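Local coordinates for pesticidal crystal protein Cry4Aa (PDB 2C9K) that binds midgut epithelial cells of mosquito larvae and causes their colloid-osmotic lysis by forming pores in the membrane, at residues Asn56-Lys60 against Asn206-Thr210; Phe50-Lys55 against Ile137-Ser142; Thr65-Asn69 against Ser124-Asn128. One frame throughout, in Å; residues are numbered along the deposited sequence.

Contact 1 (Asn56-Lys60 against Asn206-Thr210)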
loop_
_atom_site.group_PDB
_atom_site.type_symbol
_atom_site.label_atom_id
_atom_site.label_comp_id
_atom_site.label_asym_id
_atom_site.label_seq_id
_atom_site.Cartn_x
_atom_site.Cartn_y
_atom_site.Cartn_z
ATOM N N ASN A 56 -12.340 16.689 -6.355
ATOM C CA ASN A 56 -13.672 16.478 -5.812
ATOM C C ASN A 56 -13.631 16.129 -4.341
ATOM O O ASN A 56 -14.610 16.319 -3.632
ATOM C CB ASN A 56 -14.404 15.375 -6.576
ATOM C CG ASN A 56 -14.946 15.852 -7.917
ATOM O OD1 ASN A 56 -15.540 16.928 -8.013
ATOM N ND2 ASN A 56 -14.754 15.044 -8.955
ATOM N N ILE A 57 -12.500 15.620 -3.873
ATOM C CA ILE A 57 -12.384 15.266 -2.467
ATOM C C ILE A 57 -11.861 16.455 -1.645
ATOM O O ILE A 57 -12.271 16.667 -0.502
ATOM C CB ILE A 57 -11.479 14.011 -2.288
ATOM C CG1 ILE A 57 -10.047 14.407 -1.954
ATOM C CG2 ILE A 57 -11.500 13.176 -3.549
ATOM C CD1 ILE A 57 -9.771 14.416 -0.468
ATOM N N ILE A 58 -10.967 17.241 -2.234
ATOM C CA ILE A 58 -10.415 18.405 -1.549
ATOM C C ILE A 58 -11.377 19.581 -1.671
ATOM O O ILE A 58 -11.302 20.548 -0.914
ATOM C CB ILE A 58 -9.059 18.803 -2.145
ATOM C CG1 ILE A 58 -8.055 17.672 -1.926
ATOM C CG2 ILE A 58 -8.565 20.080 -1.507
ATOM C CD1 ILE A 58 -6.675 17.975 -2.445
ATOM N N LYS A 59 -12.284 19.470 -2.636
ATOM C CA LYS A 59 -13.299 20.474 -2.915
ATOM C C LYS A 59 -12.837 21.932 -2.935
ATOM O O LYS A 59 -13.529 22.816 -2.435
ATOM C CB LYS A 59 -14.471 20.305 -1.946
ATOM C CG LYS A 59 -15.118 18.921 -2.020
ATOM C CD LYS A 59 -16.586 18.935 -1.582
ATOM C CE LYS A 59 -16.767 19.408 -0.137
ATOM N NZ LYS A 59 -18.210 19.571 0.253
ATOM N N LYS A 60 -11.664 22.178 -3.511
ATOM C CA LYS A 60 -11.137 23.535 -3.646
ATOM C C LYS A 60 -11.196 23.811 -5.144
ATOM O O LYS A 60 -11.352 22.876 -5.931
ATOM C CB LYS A 60 -9.696 23.622 -3.140
ATOM C CG LYS A 60 -9.085 25.010 -3.237
ATOM C CD LYS A 60 -7.802 25.113 -2.416
ATOM C CE LYS A 60 -7.272 26.543 -2.373
ATOM N NZ LYS A 60 -6.176 26.699 -1.371
ATOM N N ASN A 206 -1.603 17.975 4.557
ATOM C CA ASN A 206 -1.541 19.161 5.398
ATOM C C ASN A 206 -2.529 20.227 4.953
ATOM O O ASN A 206 -2.996 21.028 5.759
ATOM C CB ASN A 206 -0.125 19.720 5.410
ATOM C CG ASN A 206 -0.037 21.054 6.114
ATOM O OD1 ASN A 206 -0.169 22.107 5.488
ATOM N ND2 ASN A 206 0.175 21.020 7.427
ATOM N N LEU A 207 -2.851 20.244 3.667
ATOM C CA LEU A 207 -3.816 21.209 3.167
ATOM C C LEU A 207 -5.148 20.907 3.850
ATOM O O LEU A 207 -5.745 21.765 4.502
ATOM C CB LEU A 207 -3.971 21.072 1.650
ATOM C CG LEU A 207 -5.079 21.911 1.010
ATOM C CD1 LEU A 207 -4.811 23.386 1.264
ATOM C CD2 LEU A 207 -5.158 21.615 -0.481
ATOM N N ILE A 208 -5.606 19.671 3.711
ATOM C CA ILE A 208 -6.866 19.266 4.313
ATOM C C ILE A 208 -6.881 19.486 5.818
ATOM O O ILE A 208 -7.806 20.087 6.352
ATOM C CB ILE A 208 -7.167 17.775 4.030
ATOM C CG1 ILE A 208 -7.285 17.553 2.517
ATOM C CG2 ILE A 208 -8.440 17.359 4.742
ATOM C CD1 ILE A 208 -7.590 16.137 2.120
ATOM N N LYS A 209 -5.846 19.007 6.498
ATOM C CA LYS A 209 -5.757 19.119 7.950
ATOM C C LYS A 209 -5.605 20.552 8.420
ATOM O O LYS A 209 -5.569 20.823 9.619
ATOM C CB LYS A 209 -4.582 18.284 8.454
ATOM C CG LYS A 209 -4.576 18.029 9.949
ATOM C CD LYS A 209 -3.415 17.116 10.316
ATOM C CE LYS A 209 -3.404 16.763 11.790
ATOM N NZ LYS A 209 -2.273 15.845 12.115
ATOM N N THR A 210 -5.534 21.471 7.468
ATOM C CA THR A 210 -5.362 22.884 7.774
ATOM C C THR A 210 -6.574 23.723 7.384
ATOM O O THR A 210 -6.760 24.821 7.889
ATOM C CB THR A 210 -4.094 23.414 7.054
ATOM O OG1 THR A 210 -2.981 23.381 7.961
ATOM C CG2 THR A 210 -4.309 24.816 6.509
#

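Contact 2 (Phe50-Lys55 against Ile137-Ser142)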
loop_
_atom_site.group_PDB
_atom_site.type_symbol
_atom_site.label_atom_id
_atom_site.label_comp_id
_atom_site.label_asym_id
_atom_site.label_seq_id
_atom_site.Cartn_x
_atom_site.Cartn_y
_atom_site.Cartn_z
ATOM N N PHE A 50 -8.397 11.605 -13.129
ATOM C CA PHE A 50 -7.518 11.558 -11.968
ATOM C C PHE A 50 -7.541 12.896 -11.236
ATOM O O PHE A 50 -7.657 12.939 -10.016
ATOM C CB PHE A 50 -6.075 11.218 -12.379
ATOM C CG PHE A 50 -5.854 9.765 -12.734
ATOM C CD1 PHE A 50 -4.563 9.272 -12.887
ATOM C CD2 PHE A 50 -6.931 8.902 -12.940
ATOM C CE1 PHE A 50 -4.339 7.945 -13.240
ATOM C CE2 PHE A 50 -6.725 7.569 -13.297
ATOM C CZ PHE A 50 -5.425 7.089 -13.448
ATOM N N ILE A 51 -7.446 13.989 -11.987
ATOM C CA ILE A 51 -7.443 15.322 -11.391
ATOM C C ILE A 51 -8.813 15.727 -10.845
ATOM O O ILE A 51 -8.922 16.245 -9.735
ATOM C CB ILE A 51 -6.969 16.391 -12.403
ATOM C CG1 ILE A 51 -5.582 16.036 -12.924
ATOM C CG2 ILE A 51 -6.916 17.753 -11.735
ATOM C CD1 ILE A 51 -5.035 17.050 -13.884
ATOM N N THR A 52 -9.855 15.489 -11.623
ATOM C CA THR A 52 -11.191 15.838 -11.184
ATOM C C THR A 52 -11.549 15.101 -9.902
ATOM O O THR A 52 -12.079 15.695 -8.966
ATOM C CB THR A 52 -12.217 15.507 -12.266
ATOM O OG1 THR A 52 -11.910 16.261 -13.443
ATOM C CG2 THR A 52 -13.620 15.848 -11.801
ATOM N N GLN A 53 -11.246 13.808 -9.854
ATOM C CA GLN A 53 -11.564 13.016 -8.673
ATOM C C GLN A 53 -10.832 13.524 -7.436
ATOM O O GLN A 53 -11.409 13.593 -6.350
ATOM C CB GLN A 53 -11.241 11.531 -8.894
ATOM C CG GLN A 53 -11.797 10.635 -7.783
ATOM C CD GLN A 53 -11.550 9.156 -8.011
ATOM O OE1 GLN A 53 -12.009 8.317 -7.236
ATOM N NE2 GLN A 53 -10.820 8.829 -9.071
ATOM N N THR A 54 -9.565 13.879 -7.592
ATOM C CA THR A 54 -8.808 14.391 -6.465
ATOM C C THR A 54 -9.420 15.709 -5.996
ATOM O O THR A 54 -9.659 15.908 -4.803
ATOM C CB THR A 54 -7.341 14.617 -6.852
ATOM O OG1 THR A 54 -6.705 13.349 -7.020
ATOM C CG2 THR A 54 -6.612 15.414 -5.780
ATOM N N LYS A 55 -9.675 16.595 -6.955
ATOM C CA LYS A 55 -10.260 17.908 -6.697
ATOM C C LYS A 55 -11.649 17.791 -6.073
ATOM O O LYS A 55 -12.090 18.687 -5.353
ATOM C CB LYS A 55 -10.354 18.687 -8.010
ATOM C CG LYS A 55 -10.938 20.086 -7.893
ATOM C CD LYS A 55 -11.532 20.519 -9.230
ATOM C CE LYS A 55 -11.356 22.008 -9.483
ATOM N NZ LYS A 55 -9.925 22.376 -9.752
ATOM N N ILE A 137 -0.729 19.065 -6.191
ATOM C CA ILE A 137 -1.149 17.914 -5.416
ATOM C C ILE A 137 -2.361 17.342 -6.150
ATOM O O ILE A 137 -2.670 16.155 -6.049
ATOM C CB ILE A 137 -1.583 18.284 -3.987
ATOM C CG1 ILE A 137 -2.955 18.928 -4.012
ATOM C CG2 ILE A 137 -0.586 19.217 -3.356
ATOM C CD1 ILE A 137 -3.674 18.759 -2.728
ATOM N N LEU A 138 -3.035 18.212 -6.892
ATOM C CA LEU A 138 -4.224 17.850 -7.650
ATOM C C LEU A 138 -3.828 17.099 -8.921
ATOM O O LEU A 138 -4.651 16.443 -9.550
ATOM C CB LEU A 138 -5.007 19.122 -8.005
ATOM C CG LEU A 138 -6.533 19.016 -8.055
ATOM C CD1 LEU A 138 -7.038 18.543 -6.697
ATOM C CD2 LEU A 138 -7.153 20.360 -8.418
ATOM N N VAL A 139 -2.557 17.192 -9.291
ATOM C CA VAL A 139 -2.049 16.533 -10.486
ATOM C C VAL A 139 -1.072 15.413 -10.095
ATOM O O VAL A 139 -0.599 14.659 -10.951
ATOM C CB VAL A 139 -1.330 17.560 -11.401
ATOM C CG1 VAL A 139 -0.772 16.885 -12.616
ATOM C CG2 VAL A 139 -2.299 18.636 -11.835
ATOM N N LEU A 140 -0.790 15.303 -8.796
ATOM C CA LEU A 140 0.133 14.298 -8.280
ATOM C C LEU A 140 -0.133 12.887 -8.777
ATOM O O LEU A 140 0.796 12.186 -9.162
ATOM C CB LEU A 140 0.126 14.296 -6.747
ATOM C CG LEU A 140 1.054 13.259 -6.092
ATOM C CD1 LEU A 140 2.499 13.550 -6.469
ATOM C CD2 LEU A 140 0.892 13.286 -4.588
ATOM N N SER A 141 -1.389 12.455 -8.776
ATOM C CA SER A 141 -1.671 11.099 -9.230
ATOM C C SER A 141 -1.263 10.889 -10.692
ATOM O O SER A 141 -0.767 9.825 -11.051
ATOM C CB SER A 141 -3.151 10.741 -9.008
ATOM O OG SER A 141 -4.009 11.386 -9.924
ATOM N N SER A 142 -1.463 11.894 -11.537
ATOM C CA SER A 142 -1.070 11.787 -12.942
ATOM C C SER A 142 0.461 11.859 -13.000
ATOM O O SER A 142 1.114 11.182 -13.800
ATOM C CB SER A 142 -1.676 12.940 -13.745
ATOM O OG SER A 142 -3.085 12.969 -13.593
#

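Contact 3 (Thr65-Asn69 against Ser124-Asn128)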
loop_
_atom_site.group_PDB
_atom_site.type_symbol
_atom_site.label_atom_id
_atom_site.label_comp_id
_atom_site.label_asym_id
_atom_site.label_seq_id
_atom_site.Cartn_x
_atom_site.Cartn_y
_atom_site.Cartn_z
ATOM N N THR A 65 -9.220 25.034 -17.084
ATOM C CA THR A 65 -8.266 25.114 -18.189
ATOM C C THR A 65 -6.946 24.481 -17.755
ATOM O O THR A 65 -6.184 23.982 -18.579
ATOM C CB THR A 65 -8.008 26.576 -18.616
ATOM O OG1 THR A 65 -7.532 27.329 -17.496
ATOM C CG2 THR A 65 -9.277 27.206 -19.131
ATOM N N TYR A 66 -6.686 24.504 -16.451
ATOM C CA TYR A 66 -5.469 23.918 -15.900
ATOM C C TYR A 66 -5.544 22.396 -15.952
ATOM O O TYR A 66 -4.534 21.717 -16.149
ATOM C CB TYR A 66 -5.282 24.353 -14.446
ATOM C CG TYR A 66 -4.803 25.774 -14.272
ATOM C CD1 TYR A 66 -3.484 26.126 -14.549
ATOM C CD2 TYR A 66 -5.671 26.766 -13.810
ATOM C CE1 TYR A 66 -3.040 27.432 -14.366
ATOM C CE2 TYR A 66 -5.238 28.072 -13.625
ATOM C CZ TYR A 66 -3.924 28.398 -13.903
ATOM O OH TYR A 66 -3.504 29.690 -13.713
ATOM N N ILE A 67 -6.751 21.874 -15.773
ATOM C CA ILE A 67 -6.981 20.442 -15.790
ATOM C C ILE A 67 -6.841 19.872 -17.195
ATOM O O ILE A 67 -6.140 18.885 -17.404
ATOM C CB ILE A 67 -8.379 20.121 -15.237
ATOM C CG1 ILE A 67 -8.478 20.641 -13.803
ATOM C CG2 ILE A 67 -8.637 18.626 -15.283
ATOM C CD1 ILE A 67 -9.816 20.407 -13.154
ATOM N N SER A 68 -7.506 20.499 -18.156
ATOM C CA SER A 68 -7.439 20.041 -19.541
ATOM C C SER A 68 -6.042 20.249 -20.118
ATOM O O SER A 68 -5.620 19.527 -21.020
ATOM C CB SER A 68 -8.462 20.780 -20.406
ATOM O OG SER A 68 -8.229 22.177 -20.387
ATOM N N ASN A 69 -5.321 21.239 -19.606
ATOM C CA ASN A 69 -3.977 21.474 -20.101
ATOM C C ASN A 69 -3.113 20.316 -19.654
ATOM O O ASN A 69 -2.327 19.779 -20.434
ATOM C CB ASN A 69 -3.397 22.775 -19.557
ATOM C CG ASN A 69 -1.953 22.968 -19.967
ATOM O OD1 ASN A 69 -1.035 22.796 -19.163
ATOM N ND2 ASN A 69 -1.741 23.305 -21.233
ATOM N N SER A 124 3.279 24.309 -15.031
ATOM C CA SER A 124 2.121 24.918 -15.678
ATOM C C SER A 124 1.018 25.132 -14.642
ATOM O O SER A 124 -0.132 24.737 -14.848
ATOM C CB SER A 124 1.613 24.025 -16.814
ATOM O OG SER A 124 2.580 23.930 -17.844
ATOM N N CYS A 125 1.377 25.769 -13.531
ATOM C CA CYS A 125 0.432 26.014 -12.447
ATOM C C CYS A 125 0.005 27.476 -12.326
ATOM O O CYS A 125 0.606 28.363 -12.927
ATOM C CB CYS A 125 1.048 25.555 -11.123
ATOM S SG CYS A 125 2.436 26.578 -10.543
ATOM N N PRO A 126 -1.059 27.739 -11.553
ATOM C CA PRO A 126 -1.539 29.108 -11.366
ATOM C C PRO A 126 -0.431 29.980 -10.767
ATOM O O PRO A 126 0.426 29.485 -10.033
ATOM C CB PRO A 126 -2.715 28.925 -10.416
ATOM C CG PRO A 126 -3.254 27.608 -10.826
ATOM C CD PRO A 126 -2.002 26.778 -10.959
ATOM N N PRO A 127 -0.435 31.291 -11.077
ATOM C CA PRO A 127 0.580 32.215 -10.562
ATOM C C PRO A 127 0.742 32.136 -9.050
ATOM O O PRO A 127 1.822 31.814 -8.551
ATOM C CB PRO A 127 0.063 33.573 -11.024
ATOM C CG PRO A 127 -0.617 33.241 -12.322
ATOM C CD PRO A 127 -1.392 32.001 -11.945
ATOM N N ASN A 128 -0.342 32.431 -8.337
ATOM C CA ASN A 128 -0.385 32.412 -6.872
ATOM C C ASN A 128 0.351 31.193 -6.285
ATOM O O ASN A 128 0.027 30.046 -6.603
ATOM C CB ASN A 128 -1.858 32.425 -6.424
ATOM C CG ASN A 128 -2.035 32.720 -4.939
ATOM O OD1 ASN A 128 -3.162 32.903 -4.469
ATOM N ND2 ASN A 128 -0.933 32.760 -4.196
#

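Contact 1 (Asn56-Lys60 against Asn206-Thr210)
Ile57 and Ile58 of one helix end meet Ile208 and Leu207 of another as two crossed pairs of aliphatic side chains. In the first pair the long branches do the work: Ile57 CD1 lies 3.8 Å from Ile208 CD1, so the side chains touch by their terminal methyls and cross at about a right angle. Ile208 reaches this point because its chain is stretched: CG1 stands beside the backbone N (chi1 -61°), anti to the carbonyl carbon, and CD1 continues straight on (chi2 -179°). In the second pair the short branch is used instead. Ile58 CG2 comes to 3.9 Å from Leu207 CD2, again with the side chains roughly perpendicular, and the root of the other branch, Ile58 CG1, is 4.4 Å from Ile208 CD1. Ile208 CD1 therefore faces both isoleucines, the second more loosely. Beyond them, Lys60, extended throughout, brings only its end near Leu207, with Lys60 NZ 4.4 Å from Leu207 CD1, a loose contact.

No hydrogen bond spans the two segments, and the backbones stay apart, the nearest CA atoms being those of Ile58 and Ile208 at 6.9 Å. Lys59 marks where the chain leaves the helix, with a positive phi of 45°, and after it the CB of Lys60 points toward helix 183-208. The carbonyl of Lys60 is hydrogen-bonded to Tyr134 OH. Tyr134 and Ile137 of helix 129-137 also touch Ile58 and Leu207, whereas Thr224 and Tyr228 of helix 222-240 touch Ile57 and Ile208. Four helices thus converge on a small apolar patch near the surface, where the C-terminal ends of helices 46-58 and 183-208 pack together within the all-helical, N-terminal bundle domain of the three-domain delta-endotoxins.

Contact 2 (Phe50-Lys55 against Ile137-Ser142)
Phe50 O accepts two bonds from Thr54, whose methyl faces Leu138 across the contact: Thr54 N and Thr54 OG1 each lie 3.2 Å from Phe50 O and reach it from opposite faces of its carbonyl plane. The hydroxyl donor is tilted 23° from that plane. The bond goes with the threonine rotamer: OG1 stands beside the backbone N (chi1 -71°), which leaves CG2 anti to that N and turned to Leu138. Thr54 and Leu138 run past each other in opposite directions, Thr54 CG2 meeting Leu138 CD1 at 3.3 Å. Leu138 also meets Lys55 with both methyls, CD1 and CD2 each 3.6 Å from Lys55 CB. Ile51 crosses Leu138 at about a right angle, its CG2 3.9 Å from Leu138 CG, while Ile51 CA makes a CH...O contact of 3.5 Å with Leu138 O. Ile51 CD1 lies 3.8 Å from Val139 CG2, the two side chains running side by side. Tyr6 and Trp47 meet the Phe50 ring. This buried packing joins helix 46-58 to the junction between helices 129-137 and 140-164 and to the first turn of the latter, which probably corresponds to the central helix of the Cry-toxin bundle.

Contact 3 (Thr65-Asn69 against Ser124-Asn128)
Tyr66 projects from its helix toward the loop that runs through Ser124, Cys125, Pro126 and Pro127. From CB, which points at that loop, the ring is set with CG beside the backbone N (chi1 -75°), anti to the carbonyl carbon. CG itself is only loosely approached, 4.2 Å from Pro126 CG. One step out, Tyr66 CD1 presents the ring edge to Ser124 O at 3.6 Å, with the oxygen near the ring plane. Tyr66 CE1 comes next, 3.5 Å from Pro126 N. Over one face sits Pro126 CG, 3.5 Å from the Tyr66 ring centroid and 21° off the ring normal, a CH-pi contact displaced toward the CZ and CE2 rim.

The receiving loop links helix 103-123 to helix 129-137 in the helical N-terminal domain. It carries Cys125, whose disulfide to Cys132 ties it to the helix that follows, so this side chain of helix 64-74 packs on a covalently braced loop, and Tyr135 of helix 129-137 touches Tyr66, Cys125 and Pro126.

At the tip, Tyr66 OH lies beside Pro126 CA and 3.6 Å from Pro127 CD, in packing contacts. One turn farther along the helix, Asn69 OD1 comes to 3.7 Å from Ser124 CB, while Ser124 OG is hydrogen-bonded to Glu120 O.

Overall arrangement
All three contacts lie in the helical N-terminal domain, on the same side of the chain's centre. Contact 2 is the buried one; its centre is about 12 Å from those of contacts 1 and 3, which are about 18 Å apart and do not touch. Contacts 1 and 2 share helix 46-58 and meet through Ile58 and Ile137; contact 3 uses helix 64-74 and joins contact 2 where Ile51 meets Ile67. Along the chain contacts 1 and 2 interleave, and both segments of contact 3 fall between the partners of each. Helix 46-58 packs first against the approach to helix 140-164, then against helix 183-208, and helix 64-74 against the disulfide-bearing loop, within a bundle associated with pore formation.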